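Local coordinates for protein NG, ng-dimethylarginine dimethylaminohydrolase (Pseudomonas aeruginosa, PDB 1H70) that hydrolyses N(G),N(G)-dimethyl-L-arginine and N(G)-monomethyl-L-arginine to L-citrulline, releasing dimethylamine or methylamine, at residues 11-16 with 27-32; 19-24 with 243-248; 33-38 with 237-242. The protein carries 1 engineered substitution. One frame throughout, in Å; residues are numbered along the deposited sequence.

Contact 1 of 3, residues 11-16 with 27-32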
loop_
_atom_site.group_PDB
_atom_site.type_symbol
_atom_site.label_atom_id
_atom_site.label_comp_id
_atom_site.label_asym_id
_atom_site.label_seq_id
_atom_site.Cartn_x
_atom_site.Cartn_y
_atom_site.Cartn_z
ATOM N N PRO A 11 -12.340 9.418 1.659
ATOM C CA PRO A 11 -13.240 8.255 1.723
ATOM C C PRO A 11 -14.685 8.647 1.379
ATOM O O PRO A 11 -15.097 9.790 1.650
ATOM C CB PRO A 11 -13.102 7.796 3.182
ATOM C CG PRO A 11 -12.737 9.029 3.920
ATOM C CD PRO A 11 -11.850 9.842 2.987
ATOM N N ALA A 12 -15.419 7.740 0.748
ATOM C CA ALA A 12 -16.809 7.983 0.364
ATOM C C ALA A 12 -17.730 7.547 1.488
ATOM O O ALA A 12 -17.322 6.793 2.382
ATOM C CB ALA A 12 -17.147 7.199 -0.880
ATOM N N ARG A 13 -18.996 7.972 1.447
ATOM C CA ARG A 13 -19.922 7.507 2.465
ATOM C C ARG A 13 -20.093 6.005 2.318
ATOM O O ARG A 13 -20.327 5.301 3.318
ATOM C CB ARG A 13 -21.288 8.176 2.344
ATOM C CG ARG A 13 -21.329 9.646 2.778
ATOM C CD ARG A 13 -22.696 10.286 2.523
ATOM N NE ARG A 13 -23.017 10.365 1.099
ATOM C CZ ARG A 13 -22.591 11.342 0.299
ATOM N NH1 ARG A 13 -21.824 12.293 0.797
ATOM N NH2 ARG A 13 -22.915 11.370 -0.987
ATOM N N SER A 14 -19.999 5.499 1.087
ATOM C CA SER A 14 -20.136 4.057 0.829
ATOM C C SER A 14 -18.998 3.195 1.402
ATOM O O SER A 14 -19.052 1.971 1.306
ATOM C CB SER A 14 -20.346 3.740 -0.662
ATOM O OG SER A 14 -19.260 4.224 -1.424
ATOM N N LEU A 15 -18.005 3.834 2.006
ATOM C CA LEU A 15 -16.891 3.152 2.688
ATOM C C LEU A 15 -17.440 2.130 3.688
ATOM O O LEU A 15 -16.842 1.080 3.895
ATOM C CB LEU A 15 -16.061 4.150 3.499
ATOM C CG LEU A 15 -14.847 3.587 4.255
ATOM C CD1 LEU A 15 -13.659 3.520 3.314
ATOM C CD2 LEU A 15 -14.476 4.413 5.489
ATOM N N VAL A 16 -18.570 2.447 4.325
ATOM C CA VAL A 16 -19.160 1.530 5.296
ATOM C C VAL A 16 -19.432 0.162 4.701
ATOM O O VAL A 16 -19.480 -0.829 5.439
ATOM C CB VAL A 16 -20.450 2.072 5.933
ATOM C CG1 VAL A 16 -20.180 3.413 6.618
ATOM C CG2 VAL A 16 -21.562 2.181 4.912
ATOM N N PRO A 27 -17.253 0.085 9.341
ATOM C CA PRO A 27 -16.680 1.422 9.498
ATOM C C PRO A 27 -17.760 2.457 9.810
ATOM O O PRO A 27 -18.873 2.382 9.292
ATOM C CB PRO A 27 -16.079 1.729 8.128
ATOM C CG PRO A 27 -15.887 0.400 7.477
ATOM C CD PRO A 27 -16.952 -0.510 8.024
ATOM N N ASP A 28 -17.401 3.403 10.667
ATOM C CA ASP A 28 -18.236 4.543 11.040
ATOM C C ASP A 28 -17.707 5.644 10.118
ATOM O O ASP A 28 -16.536 6.045 10.226
ATOM C CB ASP A 28 -17.997 4.781 12.528
ATOM C CG ASP A 28 -18.181 6.196 13.070
ATOM O OD1 ASP A 28 -18.568 7.193 12.430
ATOM O OD2 ASP A 28 -17.879 6.355 14.291
ATOM N N TYR A 29 -18.526 6.069 9.166
ATOM C CA TYR A 29 -18.083 7.082 8.210
ATOM C C TYR A 29 -17.507 8.355 8.840
ATOM O O TYR A 29 -16.404 8.788 8.472
ATOM C CB TYR A 29 -19.180 7.432 7.185
ATOM C CG TYR A 29 -18.669 8.475 6.204
ATOM C CD1 TYR A 29 -17.588 8.190 5.390
ATOM C CD2 TYR A 29 -19.236 9.734 6.120
ATOM C CE1 TYR A 29 -17.096 9.118 4.497
ATOM C CE2 TYR A 29 -18.743 10.676 5.214
ATOM C CZ TYR A 29 -17.671 10.354 4.419
ATOM O OH TYR A 29 -17.126 11.250 3.512
ATOM N N ALA A 30 -18.196 8.961 9.813
ATOM C CA ALA A 30 -17.698 10.197 10.427
ATOM C C ALA A 30 -16.316 9.996 11.062
ATOM O O ALA A 30 -15.412 10.811 10.898
ATOM C CB ALA A 30 -18.688 10.736 11.463
ATOM N N LYS A 31 -16.159 8.893 11.785
ATOM C CA LYS A 31 -14.884 8.591 12.411
ATOM C C LYS A 31 -13.794 8.314 11.360
ATOM O O LYS A 31 -12.639 8.733 11.517
ATOM C CB LYS A 31 -15.066 7.409 13.364
ATOM C CG LYS A 31 -13.817 7.057 14.143
ATOM C CD LYS A 31 -14.176 6.032 15.225
ATOM C CE LYS A 31 -12.913 5.569 15.939
ATOM N NZ LYS A 31 -13.163 4.274 16.673
ATOM N N ALA A 32 -14.156 7.661 10.260
ATOM C CA ALA A 32 -13.187 7.357 9.193
ATOM C C ALA A 32 -12.694 8.645 8.561
ATOM O O ALA A 32 -11.533 8.756 8.193
ATOM C CB ALA A 32 -13.801 6.486 8.137
#

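Contact 2 of 3, residues 19-24 with 243-248. With CIR (citrulline), chain B.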
loop_
_atom_site.group_PDB
_atom_site.type_symbol
_atom_site.label_atom_id
_atom_site.label_comp_id
_atom_site.label_asym_id
_atom_site.label_seq_id
_atom_site.Cartn_x
_atom_site.Cartn_y
_atom_site.Cartn_z
ATOM N N LEU A 19 -15.341 -3.801 0.921
ATOM C CA LEU A 19 -15.103 -5.239 0.979
ATOM C C LEU A 19 -14.343 -5.619 2.245
ATOM O O LEU A 19 -13.492 -4.862 2.701
ATOM C CB LEU A 19 -14.244 -5.648 -0.212
ATOM C CG LEU A 19 -14.828 -5.481 -1.615
ATOM C CD1 LEU A 19 -13.712 -5.729 -2.635
ATOM C CD2 LEU A 19 -16.013 -6.431 -1.821
ATOM N N THR A 20 -14.656 -6.777 2.837
ATOM C CA THR A 20 -13.901 -7.225 3.978
ATOM C C THR A 20 -14.048 -8.704 4.253
ATOM O O THR A 20 -15.060 -9.320 3.964
ATOM C CB THR A 20 -14.256 -6.459 5.259
ATOM O OG1 THR A 20 -13.313 -6.827 6.294
ATOM C CG2 THR A 20 -15.637 -6.841 5.773
ATOM N N SER A 21 -12.975 -9.250 4.792
ATOM C CA SER A 21 -12.953 -10.632 5.227
ATOM C C SER A 21 -12.816 -10.671 6.756
ATOM O O SER A 21 -12.641 -11.739 7.332
ATOM C CB SER A 21 -11.762 -11.358 4.608
ATOM O OG SER A 21 -10.547 -10.785 5.066
ATOM N N SER A 22 -12.891 -9.508 7.396
ATOM C CA SER A 22 -12.766 -9.421 8.859
ATOM C C SER A 22 -14.117 -9.355 9.542
ATOM O O SER A 22 -15.146 -9.286 8.869
ATOM C CB SER A 22 -11.868 -8.236 9.236
ATOM O OG SER A 22 -10.589 -8.481 8.656
ATOM N N HIS A 23 -14.110 -9.437 10.876
ATOM C CA HIS A 23 -15.327 -9.387 11.674
ATOM C C HIS A 23 -15.081 -8.407 12.837
ATOM O O HIS A 23 -15.287 -8.701 14.038
ATOM C CB HIS A 23 -15.749 -10.794 12.154
ATOM C CG HIS A 23 -15.977 -11.785 11.041
ATOM N ND1 HIS A 23 -17.205 -12.000 10.458
ATOM C CD2 HIS A 23 -15.114 -12.623 10.413
ATOM C CE1 HIS A 23 -17.089 -12.921 9.510
ATOM N NE2 HIS A 23 -15.830 -13.316 9.468
ATOM N N LEU A 24 -14.644 -7.203 12.461
ATOM C CA LEU A 24 -14.320 -6.164 13.427
ATOM C C LEU A 24 -15.349 -5.050 13.483
ATOM O O LEU A 24 -15.084 -4.000 14.074
ATOM C CB LEU A 24 -12.946 -5.564 13.099
ATOM C CG LEU A 24 -11.765 -6.508 13.312
ATOM C CD1 LEU A 24 -10.527 -6.055 12.519
ATOM C CD2 LEU A 24 -11.446 -6.640 14.789
ATOM N N LYS A 243 -11.063 -2.312 9.856
ATOM C CA LYS A 243 -12.310 -3.049 9.711
ATOM C C LYS A 243 -12.535 -3.573 8.298
ATOM O O LYS A 243 -13.230 -4.568 8.120
ATOM C CB LYS A 243 -13.516 -2.188 10.084
ATOM C CG LYS A 243 -13.620 -1.921 11.574
ATOM C CD LYS A 243 -14.692 -0.849 11.862
ATOM C CE LYS A 243 -14.776 -0.577 13.355
ATOM N NZ LYS A 243 -15.847 0.444 13.608
ATOM N N ILE A 244 -11.994 -2.864 7.305
ATOM C CA ILE A 244 -12.120 -3.290 5.918
ATOM C C ILE A 244 -10.741 -3.619 5.334
ATOM O O ILE A 244 -10.440 -3.308 4.179
ATOM C CB ILE A 244 -12.966 -2.317 5.032
ATOM C CG1 ILE A 244 -12.428 -0.882 5.114
ATOM C CG2 ILE A 244 -14.451 -2.401 5.450
ATOM C CD1 ILE A 244 -13.232 0.136 4.265
ATOM N N ASP A 245 -9.913 -4.253 6.161
ATOM C CA ASP A 245 -8.612 -4.794 5.765
ATOM C C ASP A 245 -7.634 -3.839 5.094
ATOM O O ASP A 245 -6.897 -4.257 4.197
ATOM C CB ASP A 245 -8.826 -5.981 4.792
ATOM C CG ASP A 245 -9.653 -7.117 5.370
ATOM O OD1 ASP A 245 -9.673 -7.305 6.606
ATOM O OD2 ASP A 245 -10.331 -7.859 4.599
ATOM N N GLY A 246 -7.590 -2.581 5.529
ATOM C CA GLY A 246 -6.669 -1.609 4.954
ATOM C C GLY A 246 -5.912 -0.864 6.054
ATOM O O GLY A 246 -6.377 -0.805 7.199
ATOM N N GLY A 247 -4.793 -0.257 5.685
ATOM C CA GLY A 247 -3.968 0.505 6.608
ATOM C C GLY A 247 -3.311 1.708 5.939
ATOM O O GLY A 247 -3.765 2.206 4.908
ATOM N N VAL A 248 -2.202 2.152 6.535
ATOM C CA VAL A 248 -1.481 3.291 6.035
ATOM C C VAL A 248 -0.839 3.088 4.662
ATOM O O VAL A 248 -0.765 4.051 3.938
ATOM C CB VAL A 248 -0.456 3.852 7.063
ATOM C CG1 VAL A 248 -1.169 4.330 8.328
ATOM C CG2 VAL A 248 0.603 2.839 7.440
HETATM C C CIR B . -10.429 -4.493 -0.308
HETATM O O CIR B . -9.979 -4.435 -1.493
HETATM O OXT CIR B . -10.908 -5.612 0.145
HETATM C CA CIR B . -10.344 -3.288 0.590
HETATM N N CIR B . -11.452 -3.312 1.564
HETATM C C3 CIR B . -8.975 -3.271 1.315
HETATM C C4 CIR B . -7.854 -3.008 0.293
HETATM C C5 CIR B . -6.512 -3.030 1.004
HETATM N N6 CIR B . -5.419 -2.714 0.074
HETATM C C7 CIR B . -4.162 -2.498 0.426
HETATM O O7 CIR B . -3.777 -2.534 1.606
HETATM N N8 CIR B . -3.271 -2.211 -0.542
HETATM O O HOH W 1 -14.794 -5.605 10.355
#

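Contact 3 of 3, residues 33-38 with 237-242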
loop_
_atom_site.group_PDB
_atom_site.type_symbol
_atom_site.label_atom_id
_atom_site.label_comp_id
_atom_site.label_asym_id
_atom_site.label_seq_id
_atom_site.Cartn_x
_atom_site.Cartn_y
_atom_site.Cartn_z
ATOM N N LEU A 33 -13.599 9.608 8.422
ATOM C CA LEU A 33 -13.230 10.904 7.847
ATOM C C LEU A 33 -12.182 11.569 8.737
ATOM O O LEU A 33 -11.173 12.099 8.250
ATOM C CB LEU A 33 -14.489 11.749 7.718
ATOM C CG LEU A 33 -14.441 12.991 6.862
ATOM C CD1 LEU A 33 -14.200 12.594 5.401
ATOM C CD2 LEU A 33 -15.772 13.762 7.029
ATOM N N GLU A 34 -12.401 11.533 10.046
ATOM C CA GLU A 34 -11.436 12.147 10.956
ATOM C C GLU A 34 -10.097 11.416 10.885
ATOM O O GLU A 34 -9.042 12.036 10.975
ATOM C CB GLU A 34 -11.938 12.165 12.402
ATOM C CG GLU A 34 -13.217 12.966 12.623
ATOM C CD GLU A 34 -13.019 14.479 12.538
ATOM O OE1 GLU A 34 -11.982 14.990 12.997
ATOM O OE2 GLU A 34 -13.920 15.163 12.016
ATOM N N GLN A 35 -10.116 10.086 10.752
ATOM C CA GLN A 35 -8.841 9.380 10.689
ATOM C C GLN A 35 -8.073 9.685 9.401
ATOM O O GLN A 35 -6.851 9.763 9.413
ATOM C CB GLN A 35 -9.059 7.865 10.844
ATOM C CG GLN A 35 -9.692 7.531 12.212
ATOM C CD GLN A 35 -9.806 6.038 12.498
ATOM O OE1 GLN A 35 -9.873 5.215 11.588
ATOM N NE2 GLN A 35 -9.857 5.691 13.802
ATOM N N HIS A 36 -8.804 9.818 8.287
ATOM C CA HIS A 36 -8.153 10.090 7.012
ATOM C C HIS A 36 -7.550 11.508 7.066
ATOM O O HIS A 36 -6.481 11.756 6.537
ATOM C CB HIS A 36 -9.138 9.944 5.833
ATOM C CG HIS A 36 -8.492 10.025 4.477
ATOM N ND1 HIS A 36 -8.049 8.925 3.781
ATOM C CD2 HIS A 36 -8.201 11.097 3.696
ATOM C CE1 HIS A 36 -7.532 9.305 2.618
ATOM N NE2 HIS A 36 -7.616 10.621 2.551
ATOM N N ASN A 37 -8.250 12.422 7.729
ATOM C CA ASN A 37 -7.759 13.778 7.885
ATOM C C ASN A 37 -6.482 13.705 8.715
ATOM O O ASN A 37 -5.477 14.310 8.361
ATOM C CB ASN A 37 -8.812 14.666 8.540
ATOM C CG ASN A 37 -8.357 16.104 8.687
ATOM O OD1 ASN A 37 -7.994 16.775 7.696
ATOM N ND2 ASN A 37 -8.364 16.589 9.930
ATOM N N ALA A 38 -6.495 12.935 9.794
ATOM C CA ALA A 38 -5.306 12.815 10.650
ATOM C C ALA A 38 -4.119 12.266 9.854
ATOM O O ALA A 38 -2.949 12.641 10.079
ATOM C CB ALA A 38 -5.617 11.937 11.877
ATOM N N ASP A 237 -4.378 6.892 14.171
ATOM C CA ASP A 237 -5.364 5.819 14.401
ATOM C C ASP A 237 -6.072 5.499 13.090
ATOM O O ASP A 237 -6.619 6.405 12.463
ATOM C CB ASP A 237 -6.363 6.273 15.479
ATOM C CG ASP A 237 -7.345 5.192 15.917
ATOM O OD1 ASP A 237 -7.239 4.004 15.527
ATOM O OD2 ASP A 237 -8.263 5.513 16.719
ATOM N N THR A 238 -6.019 4.242 12.638
ATOM C CA THR A 238 -6.691 3.848 11.396
ATOM C C THR A 238 -7.694 2.717 11.653
ATOM O O THR A 238 -7.984 1.907 10.777
ATOM C CB THR A 238 -5.705 3.382 10.291
ATOM O OG1 THR A 238 -4.923 2.248 10.744
ATOM C CG2 THR A 238 -4.696 4.476 9.913
ATOM N N SER A 239 -8.246 2.670 12.853
ATOM C CA SER A 239 -9.160 1.605 13.239
ATOM C C SER A 239 -10.329 1.393 12.278
ATOM O O SER A 239 -10.765 0.260 12.084
ATOM C CB SER A 239 -9.695 1.867 14.651
ATOM O OG SER A 239 -10.720 2.847 14.631
ATOM N N GLU A 240 -10.841 2.450 11.673
ATOM C CA GLU A 240 -11.987 2.292 10.763
ATOM C C GLU A 240 -11.565 1.635 9.452
ATOM O O GLU A 240 -12.374 0.963 8.812
ATOM C CB GLU A 240 -12.679 3.632 10.541
ATOM C CG GLU A 240 -13.254 4.220 11.828
ATOM C CD GLU A 240 -13.980 3.191 12.701
ATOM O OE1 GLU A 240 -15.131 2.781 12.406
ATOM O OE2 GLU A 240 -13.369 2.798 13.713
ATOM N N TYR A 241 -10.298 1.799 9.076
ATOM C CA TYR A 241 -9.815 1.142 7.848
ATOM C C TYR A 241 -9.433 -0.308 8.130
ATOM O O TYR A 241 -9.582 -1.174 7.259
ATOM C CB TYR A 241 -8.719 1.978 7.184
ATOM C CG TYR A 241 -9.275 3.351 6.881
ATOM C CD1 TYR A 241 -9.032 4.425 7.724
ATOM C CD2 TYR A 241 -10.094 3.546 5.779
ATOM C CE1 TYR A 241 -9.574 5.677 7.450
ATOM C CE2 TYR A 241 -10.628 4.782 5.485
ATOM C CZ TYR A 241 -10.379 5.838 6.325
ATOM O OH TYR A 241 -10.927 7.075 6.053
ATOM N N ARG A 242 -8.968 -0.589 9.346
ATOM C CA ARG A 242 -8.657 -1.950 9.768
ATOM C C ARG A 242 -9.869 -2.864 9.606
ATOM O O ARG A 242 -9.756 -4.056 9.222
ATOM C CB ARG A 242 -8.127 -1.964 11.219
ATOM C CG ARG A 242 -7.854 -3.375 11.743
ATOM C CD ARG A 242 -7.115 -3.365 13.078
ATOM N NE ARG A 242 -7.065 -4.696 13.696
ATOM C CZ ARG A 242 -7.838 -5.125 14.697
ATOM N NH1 ARG A 242 -8.778 -4.345 15.242
ATOM N NH2 ARG A 242 -7.668 -6.365 15.161
#

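Contact 1 of 3, residues 11-16 with 27-32
Tyr29 and Pro27 pack against Pro11, Arg13, Leu15 and Val16 in a largely buried, mostly apolar contact, where the loop after strand 5-9 folds back on the first turn of helix 29-43. One face of the Tyr29 ring receives a CH-pi contact from Arg13, whose CA sits 3.9 Å from the ring centroid and 14° off the ring normal; the Arg13 stem continues over that face, with CG 3.7 Å from Tyr29 CE2. The guanidinium plane stands steeply to the ring and does not stack on it. Ala12 O is also close, approaching obliquely to 3.2 Å from Tyr29 CE1. Tyr29 CG is anti to the backbone N (chi1 -179°), which carries the phenol across to Pro11, and OH donates to Pro11 O at 3.1 Å from above the carbonyl plane. Deeper in, Leu15 CD2 presses tightly on Ala32 CB (3.4 Å) and also meets Pro27 CB, while Val16 CG1 sits against Pro27 O. Asp28 is the N-cap: its OD1 accepts from Lys31 N, a capping bond in the first turn. Arg13 N is bonded to Glu57 OE2. A single phenol-to-carbonyl bond thus satisfies Pro11 O, beside the Arg13 CA that covers the ring face.

Contact 2 of 3, residues 19-24 with 243-248
The carboxylate of Asp245 is the flat group to which the 19-24 loop is bonded, with Ser21 at its OD2 edge and Ser22 at its OD1 end. Ser21 N (3.0 Å, N-H...O angle 162°) and Ser21 OG both donate to Asp245 OD2 on its syn side, tilted to opposite sides of the plane. Ser22 OG meets Asp245 OD1 nearly along its C-O axis, at a short 2.5 Å. Two neighbouring serines therefore grip both oxygens and hold the carboxylate against rotation. Thr20 OG1, placed anti to its backbone N (chi1 -171°), donates to Lys243 O at 2.9 Å and accepts from Ser22 N, which makes an ST turn. In the 243-248 segment, Asp245, with positive phi, is the C-prime residue of a Schellman motif, so the loop is bonded to the residue just past the end of helix 239-242. Two backbone carbonyls receive the amino N of citrulline: Ile244 O at 2.8 Å, and Leu19 O through a weak bond, while Leu19 CB lies near the ligand's OXT. Arg86, Arg133 and Asp61 are among the residues completing the pocket. At the outer end a water bridges Leu24 N to Lys243 O, and the extended Lys243 stem runs beside Leu24, with CE 3.5 Å from Leu24 O, before NZ reaches a salt bridge with Glu240.

Contact 3 of 3, residues 33-38 with 237-242
Gln35, projecting from the middle of helix 29-43, plugs its amide into the N-terminal turn of the short helix 239-242, and this is the tight, buried heart of the contact. The chain is extended beyond CG (chi2 -174°) and so carries CD over Asp237 O, at 3.2 Å, to the start of that turn. There both ends of the amide are used. OE1 accepts from Glu240 N in the carbonyl plane, on a lone pair, at 2.9 Å and with an N-H...O angle of 162°; NE2 donates equally straight to Ser239 OG, which lies close to the amide plane. Ser239 OG donates in turn to the anti lone pair of Glu240 OE2 at 2.8 Å. Glu240 CB and CG close over Gln35 OE1, and OE1 of Glu240 turns to Lys243 and Asp28 N. Beside this, Tyr241 crosses His36 at about a right angle, its OH 3.4 Å from His36 CB, and that hydroxyl is bonded to Ala32 O one turn earlier on the same helix.

The solvent side is looser. Asp237 is exposed there; its carboxylate lies beside Gln35 NE2 with its plane 52° from the amide plane, and OD1 accepts from Ser239 N at 3.2 Å, an Asx turn. Separately, at the Tyr241 end, Leu33 is a marginal neighbour, its N 4.4 Å from Tyr241 OH.

Thr238 holds the N-cap position but makes no capping bond with its side chain, which bonds to Tyr202. Gln35 OE1 and Asp237 OD1 accept from the N-H groups of Glu240 and Ser239 at the helix start, the end expected to carry partial positive charge. A neutral amide from another helix thus satisfies one of these N-H groups, and its two bonds fix which way round it sits.

Overall arrangement
From the N terminus, the chain leaves strand 5-9 and contact 1 closes a short loop, bringing 11-16 back onto the start of helix 29-43. Residues 19-24 lie within that loop, and contact 2 joins them to 243-248 near the C terminus, so contacts 1 and 2 cross. Contact 3 opens farther along the same helix and ends at 237-242, in series after contact 1 and wholly between the two halves of contact 2. Leu15 meets Ile244 between contacts 1 and 2, Leu24 meets Arg242 between 2 and 3, and Asp28 to Glu240 and Ala32 to Tyr241 join 1 and 3. The three contacts together tie the early loop and helix 29-43 to helix 239-242 and the pocket-lining segment that follows.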